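Local atomic coordinates of epidermin leader peptide processing serine protease EpiP (Staphylococcus aureus subsp. aureus, PDB entry 3QFH), a protein that probably acts as a subtilisin-like serine endopeptidase that cuts the leader peptide from the precursor of the lantibiotic epidermin. Residues W215-I220 with Y257-K262; V313-S318 with M333-I338. All coordinates share one frame; numbering follows the deposited sequence. Where two conformers were deposited one is given.

Both contacts belong to the subtilase α/β fold and follow one another along the chain, interaction 1 closing before interaction 2 opens. Their centres lie 19 Å apart and their nearest atoms about 6 Å, without touching. What they share is the seven-stranded parallel sheet. Interaction 1 pairs helices 213-225 and 254-269, which lead into the neighbouring strands 230-233 and 273-277. Strand 314-319 lies next to 273-277, and interaction 2 is where the outermost strand 338-341 pairs with it. One contact therefore joins helices packed on the sheet, while the other extends the sheet itself within the probable protease domain.

Interaction 1. Residues W215-I220 with Y257-K262; sequences WVSKAI and YDALQK
Ser-217 sets its small side chain directly against the backbone of Ala-259 and Leu-260, where two nearly parallel helices come closest. The short axes are 8.7 Å apart and differ by 18° in direction, and the CA atoms of Ser-217 and Leu-260 are separated by just 5.1 Å, a spacing made possible by the small Ser-217 and Ala-259, while Leu-260 turns its side chain aside. The Ser-217 hydroxyl lies beside its own backbone N (chi1 -62°), in reach of Leu-213 O one turn earlier, with which it hydrogen-bonds. This buried polar atom is thus satisfied within its own helix. Across the contact, OG sits 3.3 Å from Leu-260 N, but the angle is too poor for a bond, and 3.8 Å from the Ala-259 methyl CB. Leu-260 carries the apolar part: with CG anti to the backbone N (chi1 -170°), its CD1 meets the end of Ile-220 at CD1, 3.8 Å away, the two side chains crossing at about a right angle. The same Leu-260 CD1 touches Val-216 CG1 more loosely, at 4.2 Å.

Away from the close approach at Ser-217, Lys-218 and Lys-262 are partly exposed and make no contact across the helix pair. Their long chains reach the propeptide-like region: Lys-262 forms a salt bridge with Glu-26, and Lys-218 a cation-pi contact with Tyr-46. Parallel helices packed on the parallel sheet belong to the subtilisin fold; a propeptide-like domain resting on this helix pair is consistent with the propeptide complexes of subtilisins.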
ATOM      1  N   TRP A 215       3.293  12.411   2.154  1.00 29.16           N
ATOM      2  CA  TRP A 215       4.396  11.581   2.672  1.00 28.28           C
ATOM      3  C   TRP A 215       4.406  10.270   1.915  1.00 27.28           C
ATOM      4  O   TRP A 215       5.473   9.750   1.542  1.00 28.31           O
ATOM      5  CB  TRP A 215       4.291  11.286   4.182  1.00 28.35           C
ATOM      6  CG  TRP A 215       4.071  12.466   5.105  1.00 28.77           C
ATOM      7  CD1 TRP A 215       4.275  13.781   4.829  1.00 29.72           C
ATOM      8  CD2 TRP A 215       3.738  12.399   6.499  1.00 27.85           C
ATOM      9  NE1 TRP A 215       4.008  14.549   5.936  1.00 32.70           N
ATOM     10  CE2 TRP A 215       3.693  13.726   6.983  1.00 31.45           C
ATOM     11  CE3 TRP A 215       3.455  11.354   7.372  1.00 27.33           C
ATOM     12  CZ2 TRP A 215       3.358  14.036   8.303  1.00 31.26           C
ATOM     13  CZ3 TRP A 215       3.119  11.654   8.691  1.00 29.74           C
ATOM     14  CH2 TRP A 215       3.084  12.991   9.146  1.00 29.10           C
ATOM     15  N   VAL A 216       3.210   9.747   1.662  1.00 25.95           N
ATOM     16  CA  VAL A 216       3.054   8.513   0.903  1.00 25.44           C
ATOM     17  C   VAL A 216       3.642   8.670  -0.499  1.00 25.50           C
ATOM     18  O   VAL A 216       4.353   7.783  -0.975  1.00 22.01           O
ATOM     19  CB  VAL A 216       1.590   8.091   0.778  1.00 25.48           C
ATOM     20  CG1 VAL A 216       1.467   6.835  -0.119  1.00 25.98           C
ATOM     21  CG2 VAL A 216       0.968   7.821   2.187  1.00 23.88           C
ATOM     22  N   SER A 217       3.354   9.812  -1.138  1.00 25.41           N
ATOM     23  CA  SER A 217       3.848  10.102  -2.465  1.00 25.25           C
ATOM     24  C   SER A 217       5.358  10.163  -2.470  1.00 25.07           C
ATOM     25  O   SER A 217       5.991   9.600  -3.345  1.00 25.84           O
ATOM     26  CB  SER A 217       3.249  11.397  -2.999  1.00 27.03           C
ATOM     27  OG  SER A 217       1.838  11.269  -3.098  1.00 29.73           O
ATOM     28  N   LYS A 218       5.946  10.812  -1.470  1.00 25.42           N
ATOM     29  CA  LYS A 218       7.399  10.892  -1.408  1.00 24.73           C
ATOM     30  C   LYS A 218       7.998   9.499  -1.159  1.00 24.86           C
ATOM     31  O   LYS A 218       9.059   9.181  -1.674  1.00 26.30           O
ATOM     32  CB  LYS A 218       7.841  11.887  -0.356  1.00 24.41           C
ATOM     33  CG  LYS A 218       9.312  12.229  -0.429  1.00 25.38           C
ATOM     34  CD  LYS A 218       9.680  13.279   0.601  1.00 29.24           C
ATOM     35  CE  LYS A 218      11.127  13.706   0.470  1.00 31.14           C
ATOM     36  NZ  LYS A 218      11.436  14.765   1.454  1.00 37.62           N
ATOM     37  N   ALA A 219       7.308   8.677  -0.375  1.00 25.17           N
ATOM     38  CA  ALA A 219       7.761   7.312  -0.106  1.00 25.07           C
ATOM     39  C   ALA A 219       7.763   6.471  -1.388  1.00 24.70           C
ATOM     40  O   ALA A 219       8.670   5.655  -1.604  1.00 24.37           O
ATOM     41  CB  ALA A 219       6.903   6.643   1.018  1.00 23.03           C
ATOM     42  N   ILE A 220       6.767   6.682  -2.251  1.00 23.77           N
ATOM     43  CA  ILE A 220       6.703   5.958  -3.515  1.00 22.96           C
ATOM     44  C   ILE A 220       7.886   6.360  -4.394  1.00 24.01           C
ATOM     45  O   ILE A 220       8.545   5.515  -4.987  1.00 24.33           O
ATOM     46  CB  ILE A 220       5.392   6.221  -4.248  1.00 23.35           C
ATOM     47  CG1 ILE A 220       4.236   5.633  -3.435  1.00 21.79           C
ATOM     48  CG2 ILE A 220       5.424   5.603  -5.664  1.00 22.80           C
ATOM     49  CD1 ILE A 220       2.911   5.914  -4.013  1.00 25.49           C
ATOM     50  N   TYR A 257      -4.077  14.475  -4.891  1.00 33.34           N
ATOM     51  CA  TYR A 257      -4.465  13.520  -5.925  1.00 33.51           C
ATOM     52  C   TYR A 257      -3.364  13.456  -6.993  1.00 33.03           C
ATOM     53  O   TYR A 257      -2.844  12.378  -7.322  1.00 32.11           O
ATOM     54  CB  TYR A 257      -5.809  13.908  -6.559  1.00 33.78           C
ATOM     55  CG  TYR A 257      -6.281  12.876  -7.547  1.00 38.11           C
ATOM     56  CD1 TYR A 257      -7.162  11.878  -7.165  1.00 39.95           C
ATOM     57  CD2 TYR A 257      -5.796  12.864  -8.857  1.00 40.68           C
ATOM     58  CE1 TYR A 257      -7.571  10.898  -8.068  1.00 41.75           C
ATOM     59  CE2 TYR A 257      -6.208  11.903  -9.760  1.00 42.69           C
ATOM     60  CZ  TYR A 257      -7.093  10.920  -9.355  1.00 42.01           C
ATOM     61  OH  TYR A 257      -7.493   9.956 -10.246  1.00 43.23           O
ATOM     62  N   ASP A 258      -3.006  14.624  -7.509  1.00 32.75           N
ATOM     63  CA  ASP A 258      -1.964  14.745  -8.519  1.00 33.64           C
ATOM     64  C   ASP A 258      -0.641  14.210  -8.027  1.00 32.88           C
ATOM     65  O   ASP A 258       0.053  13.543  -8.768  1.00 34.53           O
ATOM     66  CB  ASP A 258      -1.765  16.210  -8.921  1.00 34.13           C
ATOM     67  CG  ASP A 258      -2.939  16.767  -9.721  1.00 37.82           C
ATOM     68  OD1 ASP A 258      -3.779  15.967 -10.187  1.00 40.34           O
ATOM     69  OD2 ASP A 258      -3.010  18.005  -9.894  1.00 39.44           O
ATOM     70  N   ALA A 259      -0.283  14.530  -6.789  1.00 32.16           N
ATOM     71  CA  ALA A 259       0.994  14.089  -6.230  1.00 32.95           C
ATOM     72  C   ALA A 259       1.060  12.567  -6.216  1.00 31.40           C
ATOM     73  O   ALA A 259       2.057  11.973  -6.652  1.00 30.52           O
ATOM     74  CB  ALA A 259       1.188  14.629  -4.824  1.00 32.15           C
ATOM     75  N   LEU A 260      -0.018  11.958  -5.736  1.00 30.69           N
ATOM     76  CA  LEU A 260      -0.119  10.499  -5.646  1.00 31.28           C
ATOM     77  C   LEU A 260      -0.110   9.802  -7.021  1.00 30.26           C
ATOM     78  O   LEU A 260       0.626   8.829  -7.211  1.00 29.10           O
ATOM     79  CB  LEU A 260      -1.356  10.099  -4.832  1.00 30.43           C
ATOM     80  CG  LEU A 260      -1.458   8.621  -4.461  1.00 35.23           C
ATOM     81  CD1 LEU A 260      -0.139   8.111  -3.814  1.00 35.88           C
ATOM     82  CD2 LEU A 260      -2.637   8.399  -3.533  1.00 37.05           C
ATOM     83  N   GLN A 261      -0.916  10.282  -7.970  1.00 29.10           N
ATOM     84  CA  GLN A 261      -0.930   9.687  -9.308  1.00 29.57           C
ATOM     85  C   GLN A 261       0.417   9.919  -9.987  1.00 29.08           C
ATOM     86  O   GLN A 261       0.913   9.042 -10.675  1.00 25.55           O
ATOM     87  CB  GLN A 261      -2.048  10.261 -10.190  1.00 30.69           C
ATOM     88  CG  GLN A 261      -2.086   9.657 -11.593  1.00 31.35           C
ATOM     89  CD  GLN A 261      -2.415   8.178 -11.573  1.00 30.51           C
ATOM     90  OE1 GLN A 261      -3.580   7.799 -11.546  1.00 29.64           O
ATOM     91  NE2 GLN A 261      -1.385   7.333 -11.576  1.00 29.96           N
ATOM     92  N   LYS A 262       1.016  11.093  -9.786  1.00 29.01           N
ATOM     93  CA  LYS A 262       2.334  11.368 -10.392  1.00 30.23           C
ATOM     94  C   LYS A 262       3.427  10.500  -9.769  1.00 28.55           C
ATOM     95  O   LYS A 262       4.328  10.064 -10.459  1.00 28.89           O
ATOM     96  CB  LYS A 262       2.696  12.860 -10.331  1.00 31.85           C
ATOM     97  CG  LYS A 262       1.853  13.711 -11.271  1.00 34.14           C
ATOM     98  CD  LYS A 262       1.987  15.223 -11.013  1.00 41.49           C
ATOM     99  CE  LYS A 262       3.377  15.770 -11.319  1.00 45.10           C
ATOM    100  NZ  LYS A 262       3.461  17.265 -11.106  1.00 48.54           N
TER

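Interaction 2. Residues V313-S318 with M333-I338; sequences VVTVGS and MNYTDI
Thr-315 and Asp-337 grip each other through backbone and carboxylate. Thr-315 N donates to Asp-337 OD2 at 2.9 Å, almost straight at 171° and on the anti lone pair of that oxygen. Asp-337 N in turn gives its hydrogen to Thr-315 O over 3.0 Å, in the carbonyl plane, and Ile-338 N adds a weak third bond to the same oxygen. An aspartate suits this place because its carboxylate takes the Thr-315 N-H, a role that a backbone carbonyl would fill in a regular sheet.

Next along the chain, Gly-317 N bonds Ile-338 O at 2.8 Å, and Val-316 forms a parallel bridge with Ile-338, adding strand 338-341 to the edge of the parallel sheet of the subtilisin-like fold. On one face of this sheet Val-316 CG2 and Ile-338 CG2 lie side by side, 3.8 Å apart, where helix 382-400 packs on Val-316 and helix 406-416 on Ile-338.

The Thr-315 side chain faces the loop, its branches offering a hydroxyl to polar partners and a methyl to a ring. Its CB abuts Tyr-335 O at 3.3 Å. OG1, beside the backbone N (chi1 -52°), hydrogen-bonds Ala-308 O, and a water lies 2.7 Å from OG1. That torsion puts CG2 anti to the N and over the centre of the Tyr-335 ring, a CH-pi contact of 4.1 Å from CG2 to the centroid; Asp-305 and Gly-279 hold the Tyr-335 hydroxyl.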
ATOM      1  N   VAL A 313      -1.840   0.909 -11.233  0.60 27.79           N
ATOM      2  CA  VAL A 313      -1.714   0.221  -9.955  0.60 26.76           C
ATOM      3  C   VAL A 313      -2.345  -1.153 -10.103  0.60 26.22           C
ATOM      4  O   VAL A 313      -3.305  -1.329 -10.847  0.60 25.43           O
ATOM      5  CB  VAL A 313      -2.432   0.966  -8.814  0.60 27.24           C
ATOM      6  CG1 VAL A 313      -1.921   2.407  -8.691  0.60 28.02           C
ATOM      7  CG2 VAL A 313      -3.916   0.963  -9.037  0.60 29.13           C
ATOM      8  N   VAL A 314      -1.782  -2.127  -9.401  1.00 25.51           N
ATOM      9  CA  VAL A 314      -2.347  -3.469  -9.340  1.00 24.63           C
ATOM     10  C   VAL A 314      -3.239  -3.389  -8.064  1.00 25.39           C
ATOM     11  O   VAL A 314      -2.716  -3.221  -6.958  1.00 23.28           O
ATOM     12  CB  VAL A 314      -1.275  -4.535  -9.182  1.00 24.81           C
ATOM     13  CG1 VAL A 314      -1.923  -5.905  -8.877  1.00 25.16           C
ATOM     14  CG2 VAL A 314      -0.411  -4.594 -10.425  1.00 20.85           C
ATOM     15  N   THR A 315      -4.563  -3.487  -8.226  1.00 24.62           N
ATOM     16  CA  THR A 315      -5.515  -3.361  -7.118  1.00 24.20           C
ATOM     17  C   THR A 315      -5.904  -4.732  -6.620  1.00 24.53           C
ATOM     18  O   THR A 315      -6.452  -5.544  -7.380  1.00 22.85           O
ATOM     19  CB  THR A 315      -6.789  -2.650  -7.572  1.00 25.64           C
ATOM     20  OG1 THR A 315      -6.440  -1.430  -8.200  1.00 26.47           O
ATOM     21  CG2 THR A 315      -7.747  -2.366  -6.389  1.00 23.55           C
ATOM     22  N   VAL A 316      -5.672  -4.968  -5.330  1.00 22.75           N
ATOM     23  CA  VAL A 316      -5.869  -6.287  -4.755  1.00 21.46           C
ATOM     24  C   VAL A 316      -7.060  -6.317  -3.813  1.00 22.90           C
ATOM     25  O   VAL A 316      -7.110  -5.562  -2.844  1.00 23.58           O
ATOM     26  CB  VAL A 316      -4.607  -6.720  -3.982  1.00 19.95           C
ATOM     27  CG1 VAL A 316      -4.740  -8.113  -3.423  1.00 17.92           C
ATOM     28  CG2 VAL A 316      -3.353  -6.592  -4.900  1.00 20.01           C
ATOM     29  N   GLY A 317      -8.034  -7.159  -4.127  1.00 23.24           N
ATOM     30  CA  GLY A 317      -9.165  -7.373  -3.233  1.00 23.93           C
ATOM     31  C   GLY A 317      -8.852  -8.559  -2.297  1.00 23.72           C
ATOM     32  O   GLY A 317      -7.905  -9.317  -2.508  1.00 25.63           O
ATOM     33  N   SER A 318      -9.654  -8.729  -1.265  1.00 24.44           N
ATOM     34  CA  SER A 318      -9.434  -9.792  -0.276  1.00 23.71           C
ATOM     35  C   SER A 318     -10.495 -10.902  -0.317  1.00 23.98           C
ATOM     36  O   SER A 318     -11.690 -10.625  -0.463  1.00 23.86           O
ATOM     37  CB  SER A 318      -9.395  -9.155   1.121  1.00 23.92           C
ATOM     38  OG  SER A 318      -9.583 -10.098   2.168  1.00 26.97           O
ATOM     39  N   MET A 333     -16.226  -3.276 -11.240  0.70 35.81           N
ATOM     40  CA  MET A 333     -15.652  -3.321 -12.585  0.70 36.81           C
ATOM     41  C   MET A 333     -14.662  -2.192 -12.695  0.70 36.02           C
ATOM     42  O   MET A 333     -14.848  -1.125 -12.099  0.70 36.09           O
ATOM     43  CB  MET A 333     -16.714  -3.169 -13.693  0.70 39.13           C
ATOM     44  CG  MET A 333     -17.407  -4.462 -14.161  0.70 42.78           C
ATOM     45  SD  MET A 333     -16.318  -5.713 -14.928  0.70 49.02           S
ATOM     46  CE  MET A 333     -17.554  -6.766 -15.682  0.70 52.80           C
ATOM     47  N   ASN A 334     -13.609  -2.442 -13.456  1.00 35.54           N
ATOM     48  CA  ASN A 334     -12.549  -1.479 -13.696  1.00 35.75           C
ATOM     49  C   ASN A 334     -11.882  -0.990 -12.424  1.00 35.01           C
ATOM     50  O   ASN A 334     -11.510   0.177 -12.299  1.00 35.02           O
ATOM     51  CB  ASN A 334     -13.135  -0.344 -14.530  1.00 37.96           C
ATOM     52  CG  ASN A 334     -13.764  -0.868 -15.800  1.00 39.88           C
ATOM     53  OD1 ASN A 334     -13.135  -1.636 -16.522  1.00 47.40           O
ATOM     54  ND2 ASN A 334     -15.008  -0.489 -16.066  1.00 38.10           N
ATOM     55  N   TYR A 335     -11.725  -1.921 -11.489  1.00 33.26           N
ATOM     56  CA  TYR A 335     -11.139  -1.644 -10.192  1.00 32.79           C
ATOM     57  C   TYR A 335     -10.327  -2.849  -9.755  1.00 29.70           C
ATOM     58  O   TYR A 335      -9.137  -2.835  -9.868  1.00 29.23           O
ATOM     59  CB  TYR A 335     -12.258  -1.300  -9.196  1.00 33.58           C
ATOM     60  CG  TYR A 335     -11.850  -1.048  -7.757  1.00 34.26           C
ATOM     61  CD1 TYR A 335     -11.351   0.181  -7.365  1.00 35.98           C
ATOM     62  CD2 TYR A 335     -12.016  -2.028  -6.783  1.00 35.81           C
ATOM     63  CE1 TYR A 335     -11.007   0.431  -6.038  1.00 35.11           C
ATOM     64  CE2 TYR A 335     -11.680  -1.790  -5.452  1.00 34.70           C
ATOM     65  CZ  TYR A 335     -11.176  -0.550  -5.088  1.00 36.41           C
ATOM     66  OH  TYR A 335     -10.846  -0.284  -3.777  1.00 36.51           O
ATOM     67  N   THR A 336     -10.973  -3.899  -9.282  1.00 28.82           N
ATOM     68  CA  THR A 336     -10.250  -5.091  -8.833  1.00 27.59           C
ATOM     69  C   THR A 336      -9.489  -5.788  -9.980  1.00 27.70           C
ATOM     70  O   THR A 336     -10.082  -6.100 -11.014  1.00 26.01           O
ATOM     71  CB  THR A 336     -11.238  -6.093  -8.228  1.00 28.22           C
ATOM     72  OG1 THR A 336     -11.988  -5.444  -7.198  1.00 29.33           O
ATOM     73  CG2 THR A 336     -10.523  -7.304  -7.660  1.00 25.40           C
ATOM     74  N   ASP A 337      -8.189  -6.023  -9.779  1.00 24.97           N
ATOM     75  CA  ASP A 337      -7.349  -6.743 -10.748  1.00 26.07           C
ATOM     76  C   ASP A 337      -7.098  -8.201 -10.360  1.00 25.92           C
ATOM     77  O   ASP A 337      -6.915  -9.072 -11.235  1.00 24.90           O
ATOM     78  CB  ASP A 337      -5.995  -6.038 -10.875  1.00 25.17           C
ATOM     79  CG  ASP A 337      -6.125  -4.643 -11.474  1.00 28.55           C
ATOM     80  OD1 ASP A 337      -6.745  -4.519 -12.546  1.00 33.84           O
ATOM     81  OD2 ASP A 337      -5.619  -3.671 -10.883  1.00 33.38           O
ATOM     82  N   ILE A 338      -7.097  -8.450  -9.050  1.00 25.08           N
ATOM     83  CA  ILE A 338      -6.772  -9.731  -8.488  1.00 24.74           C
ATOM     84  C   ILE A 338      -7.226  -9.779  -7.024  1.00 24.41           C
ATOM     85  O   ILE A 338      -7.478  -8.762  -6.407  1.00 23.84           O
ATOM     86  CB  ILE A 338      -5.231  -9.931  -8.568  1.00 25.25           C
ATOM     87  CG1 ILE A 338      -4.813 -11.358  -8.225  1.00 28.78           C
ATOM     88  CG2 ILE A 338      -4.529  -8.937  -7.669  1.00 26.49           C
ATOM     89  CD1 ILE A 338      -3.373 -11.684  -8.639  1.00 24.25           C
TER
HETATM   90  O   HOH W   1      -5.802  -1.151 -10.859  1.00 30.56           O